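Local structure of fimbrial subunit type 1 (Actinomyces oris, 3UXF) at residues A[62-67]-A[163-168]; A[155-160]-A[172-177]. The protein forms the main structural subunit of a fimbria, a filament carried on the surface of this Gram-positive bacterium. One frame throughout, in Å; residues are numbered along the deposited sequence.

Contact 1 (A[62-67]-A[163-168]); sequences TGNEDP and NPQDTA
Asn163 OD1 takes two N-H groups at once, one from each side of the contact. From the 62-67 loop comes Asn64 ND2, 2.9 Å from Asn163 OD1, with a nearly straight N-H...O angle of 174°. The acceptor lies practically in the amide plane of Asn64, yet the nitrogen stands well above the carbonyl plane of Asn163, so the bond is ideal for the donor and oblique for the acceptor. The second donor, the backbone N of Gln165, sits 2.8 Å from Asn163 OD1 on the opposite face of that plane. This inner bond makes an Asx turn, and it overlaps a type I beta turn from Asn163 to Asp166. Both bonds limit rotation of the Asn163 amide, whose CG is trans to its own backbone N (chi1 -169°), which brings the amide close to the other loop. The two amide planes stand 58° apart, crossed rather than stacked.

The contact joins two surface loops of the N-terminal pilin domain, one following strand 44-48 and the other the hairpin connection between strands 161-162 and 170-176. On the donor's side, Thr62 OG1 accepts the N-H of Asn64 (N to OG1 3.1 Å), an ST turn. Beside the amide pair, Pro164 meets Thr62 through CD and CG, crossing its side chain at about a right angle, with Pro164 CD 3.2 Å from Thr62 O and Pro164 CG 3.6 Å from Thr62 CB. Gln165, bent at its second torsion, passes its CG alongside Asn64 ND2 at 3.7 Å, while its OE1 lies 3.7 Å from the methyl Thr62 CG2.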
# COMPACT_ATOMS: atom_id res chain seq x y z
N THR A 62 27.62 2.29 13.03
CA THR A 62 28.74 2.67 13.90
C THR A 62 28.89 1.86 15.17
O THR A 62 29.97 1.86 15.77
CB THR A 62 28.67 4.15 14.34
OG1 THR A 62 27.56 4.35 15.24
CG2 THR A 62 28.52 5.08 13.14
N GLY A 63 27.83 1.18 15.59
CA GLY A 63 27.83 0.50 16.89
C GLY A 63 27.42 1.38 18.06
O GLY A 63 27.25 0.90 19.21
N ASN A 64 27.24 2.65 17.77
CA ASN A 64 26.84 3.61 18.81
C ASN A 64 25.35 3.87 18.74
O ASN A 64 24.75 3.90 17.67
CB ASN A 64 27.57 4.93 18.63
CG ASN A 64 29.09 4.78 18.70
OD1 ASN A 64 29.59 4.00 19.50
ND2 ASN A 64 29.80 5.48 17.84
N GLU A 65 24.74 4.13 19.89
CA GLU A 65 23.33 4.48 19.92
C GLU A 65 23.10 5.78 19.14
O GLU A 65 23.89 6.71 19.24
CB GLU A 65 22.84 4.64 21.36
CG GLU A 65 21.34 4.82 21.49
CD GLU A 65 20.87 4.85 22.92
OE1 GLU A 65 21.72 4.72 23.83
OE2 GLU A 65 19.66 5.00 23.15
N ASP A 66 22.02 5.82 18.37
CA ASP A 66 21.68 6.98 17.55
C ASP A 66 20.30 7.51 17.92
O ASP A 66 19.30 7.11 17.33
CB ASP A 66 21.73 6.62 16.07
CG ASP A 66 21.65 7.83 15.16
OD1 ASP A 66 21.50 8.96 15.68
OD2 ASP A 66 21.74 7.65 13.93
N PRO A 67 20.25 8.40 18.90
CA PRO A 67 18.99 8.96 19.40
C PRO A 67 18.21 9.76 18.35
O PRO A 67 17.91 10.93 18.59
CB PRO A 67 19.44 9.89 20.52
CG PRO A 67 20.77 10.38 20.06
CD PRO A 67 21.40 9.25 19.26
N ASN A 163 35.20 1.88 17.99
CA ASN A 163 34.33 3.04 17.79
C ASN A 163 34.81 3.92 16.64
O ASN A 163 35.85 4.57 16.75
CB ASN A 163 34.24 3.85 19.08
CG ASN A 163 33.16 4.92 19.03
OD1 ASN A 163 32.71 5.30 17.96
ND2 ASN A 163 32.76 5.40 20.19
N PRO A 164 34.06 3.96 15.55
CA PRO A 164 34.45 4.77 14.39
C PRO A 164 34.46 6.26 14.70
O PRO A 164 35.14 7.02 14.01
CB PRO A 164 33.37 4.43 13.34
CG PRO A 164 32.24 3.89 14.12
CD PRO A 164 32.82 3.20 15.30
N GLN A 165 33.72 6.68 15.72
CA GLN A 165 33.68 8.09 16.10
C GLN A 165 34.85 8.44 17.02
O GLN A 165 35.13 9.61 17.27
CB GLN A 165 32.35 8.42 16.77
CG GLN A 165 31.15 8.26 15.86
CD GLN A 165 31.49 8.47 14.40
OE1 GLN A 165 31.18 7.63 13.55
NE2 GLN A 165 32.14 9.59 14.10
N ASP A 166 35.52 7.41 17.51
CA ASP A 166 36.69 7.56 18.36
C ASP A 166 37.49 6.26 18.28
O ASP A 166 37.32 5.37 19.10
CB ASP A 166 36.30 7.86 19.81
CG ASP A 166 37.49 8.20 20.68
OD1 ASP A 166 38.63 7.98 20.22
OD2 ASP A 166 37.30 8.67 21.82
N THR A 167 38.33 6.16 17.26
CA THR A 167 39.07 4.94 16.99
C THR A 167 40.15 4.60 18.01
O THR A 167 40.97 3.71 17.79
CB THR A 167 39.67 4.94 15.57
OG1 THR A 167 40.63 6.01 15.46
CG2 THR A 167 38.58 5.13 14.54
N ALA A 168 40.13 5.30 19.14
CA ALA A 168 41.05 4.99 20.23
C ALA A 168 40.30 4.16 21.26
O ALA A 168 40.87 3.73 22.26
CB ALA A 168 41.58 6.27 20.86

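Contact 2 (A[155-160]-A[172-177]); sequences FVVTLP and YNVHVY
Phe155, Val157 and Leu159 of one strand meet Val174 and Val176 of another across the interior of a beta sandwich. Strands 155-159 and 173-176 belong to different sheets; their axes run 7.8 Å apart at 161°, nearly antiparallel, and no hydrogen bond links the segments, as expected for layers packed through side chains. The fit depends on how the branches are turned. Val176 sends CG2 obliquely against Phe155 CZ, 3.5 Å from Val176 CG2, while its other methyl turns to Val157. Phe155 reaches this position because its ring carbon CG lies between the backbone N and the carbonyl carbon (chi1 65°). Val157 and Val174 point in opposing senses and overlap flank to flank, Val157 CG2 lying 3.8 Å from Val174 CG1. The remaining Val174 methyl, CG2, is met at an angle by Leu159 CD1 at 3.6 Å. Leu45 of strand 44-48 packs against both Val157 and Val176, and Val140 of strand 136-144 against Phe155 and Val157.

Where the chain leaves strand 155-159, a cis peptide precedes Pro160, and the Pro160 ring runs alongside the Tyr172 side chain in the same direction. Tyr172 OH is hydrogen-bonded to the backbone N of Asp38. Over the centre of the Tyr172 ring, Pro160 CB makes a CH-pi contact, 3.8 Å from the centroid and 13° off the normal.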
# COMPACT_ATOMS: atom_id res chain seq x y z
N PHE A 155 22.76 -10.72 10.51
CA PHE A 155 23.99 -9.97 10.47
C PHE A 155 24.94 -10.46 11.54
O PHE A 155 24.53 -11.21 12.44
CB PHE A 155 23.72 -8.47 10.58
CG PHE A 155 23.14 -8.05 11.91
CD1 PHE A 155 23.96 -7.58 12.92
CD2 PHE A 155 21.76 -8.09 12.13
CE1 PHE A 155 23.44 -7.20 14.13
CE2 PHE A 155 21.23 -7.70 13.33
CZ PHE A 155 22.08 -7.25 14.35
N VAL A 156 26.21 -10.09 11.40
CA VAL A 156 27.24 -10.47 12.35
C VAL A 156 27.67 -9.22 13.09
O VAL A 156 27.86 -8.15 12.48
CB VAL A 156 28.44 -11.08 11.63
CG1 VAL A 156 29.60 -11.32 12.61
CG2 VAL A 156 28.04 -12.37 10.96
N VAL A 157 27.85 -9.34 14.41
CA VAL A 157 28.31 -8.23 15.21
C VAL A 157 29.47 -8.70 16.08
O VAL A 157 29.54 -9.90 16.42
CB VAL A 157 27.17 -7.68 16.06
CG1 VAL A 157 26.72 -8.67 17.12
CG2 VAL A 157 27.53 -6.32 16.65
N THR A 158 30.40 -7.81 16.41
CA THR A 158 31.44 -8.14 17.36
C THR A 158 31.23 -7.34 18.65
O THR A 158 30.84 -6.17 18.59
CB THR A 158 32.87 -7.86 16.81
OG1 THR A 158 33.07 -6.47 16.50
CG2 THR A 158 33.11 -8.65 15.54
N LEU A 159 31.51 -7.97 19.78
CA LEU A 159 31.59 -7.27 21.07
C LEU A 159 33.00 -7.48 21.55
O LEU A 159 33.39 -8.61 21.84
CB LEU A 159 30.69 -7.97 22.07
CG LEU A 159 29.18 -7.69 22.12
CD1 LEU A 159 28.53 -6.78 21.01
CD2 LEU A 159 28.32 -8.90 22.57
N PRO A 160 33.81 -6.41 21.64
CA PRO A 160 33.51 -5.01 21.31
C PRO A 160 33.66 -4.73 19.82
O PRO A 160 34.06 -5.61 19.03
CB PRO A 160 34.59 -4.24 22.08
CG PRO A 160 35.80 -5.20 22.01
CD PRO A 160 35.21 -6.59 22.08
N TYR A 172 32.22 -1.71 24.11
CA TYR A 172 31.71 -2.99 24.59
C TYR A 172 30.19 -3.02 24.73
O TYR A 172 29.61 -4.05 25.05
CB TYR A 172 32.36 -3.36 25.92
CG TYR A 172 33.84 -3.63 25.84
CD1 TYR A 172 34.32 -4.92 25.71
CD2 TYR A 172 34.76 -2.60 25.90
CE1 TYR A 172 35.68 -5.18 25.64
CE2 TYR A 172 36.12 -2.84 25.83
CZ TYR A 172 36.57 -4.13 25.70
OH TYR A 172 37.92 -4.39 25.63
N ASN A 173 29.55 -1.88 24.50
CA ASN A 173 28.09 -1.78 24.58
C ASN A 173 27.59 -1.38 23.21
O ASN A 173 27.42 -0.20 22.91
CB ASN A 173 27.69 -0.76 25.63
CG ASN A 173 28.19 -1.13 27.01
OD1 ASN A 173 29.09 -0.49 27.55
ND2 ASN A 173 27.63 -2.18 27.59
N VAL A 174 27.41 -2.38 22.35
CA VAL A 174 27.11 -2.16 20.96
C VAL A 174 25.62 -2.02 20.67
O VAL A 174 24.80 -2.77 21.19
CB VAL A 174 27.71 -3.27 20.08
CG1 VAL A 174 27.35 -3.07 18.63
CG2 VAL A 174 29.22 -3.32 20.27
N HIS A 175 25.29 -1.05 19.83
CA HIS A 175 23.92 -0.82 19.40
C HIS A 175 23.86 -1.06 17.90
O HIS A 175 24.68 -0.54 17.15
CB HIS A 175 23.49 0.61 19.71
CG HIS A 175 23.27 0.86 21.17
ND1 HIS A 175 22.01 0.99 21.71
CD2 HIS A 175 24.14 1.00 22.19
CE1 HIS A 175 22.11 1.20 23.01
NE2 HIS A 175 23.39 1.21 23.33
N VAL A 176 22.89 -1.85 17.47
CA VAL A 176 22.74 -2.13 16.05
C VAL A 176 21.32 -1.85 15.57
O VAL A 176 20.35 -2.10 16.28
CB VAL A 176 23.13 -3.59 15.72
CG1 VAL A 176 24.63 -3.78 15.87
CG2 VAL A 176 22.38 -4.56 16.61
N TYR A 177 21.22 -1.32 14.36
CA TYR A 177 19.94 -1.01 13.74
C TYR A 177 19.83 -1.83 12.47
O TYR A 177 20.24 -1.39 11.40
CB TYR A 177 19.83 0.48 13.42
CG TYR A 177 19.93 1.37 14.64
CD1 TYR A 177 18.80 1.95 15.20
CD2 TYR A 177 21.16 1.64 15.23
CE1 TYR A 177 18.88 2.76 16.30
CE2 TYR A 177 21.25 2.45 16.33
CZ TYR A 177 20.11 3.01 16.87
OH TYR A 177 20.21 3.82 17.98

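How the contacts relate
From the N terminus, the chain first runs through 62-67, the loop after strand 44-48, and then through two helices and several strands before reaching 155-160. The loop 163-168 follows, and 172-177 comes last. Contact 1 therefore closes a long loop of 95 intervening residues, whereas contact 2 closes a short one of 11 that contains the 163-168 loop; the two closures cross rather than nest. Contact 2 joins the two sheets of the N-terminal domain, and contact 1 ties surface loops at its margin. Their centres are 11 Å apart, and they probably share two hydrogen bonds, from His175 N to Gly63 O and between Asp66 N and Tyr177 OH.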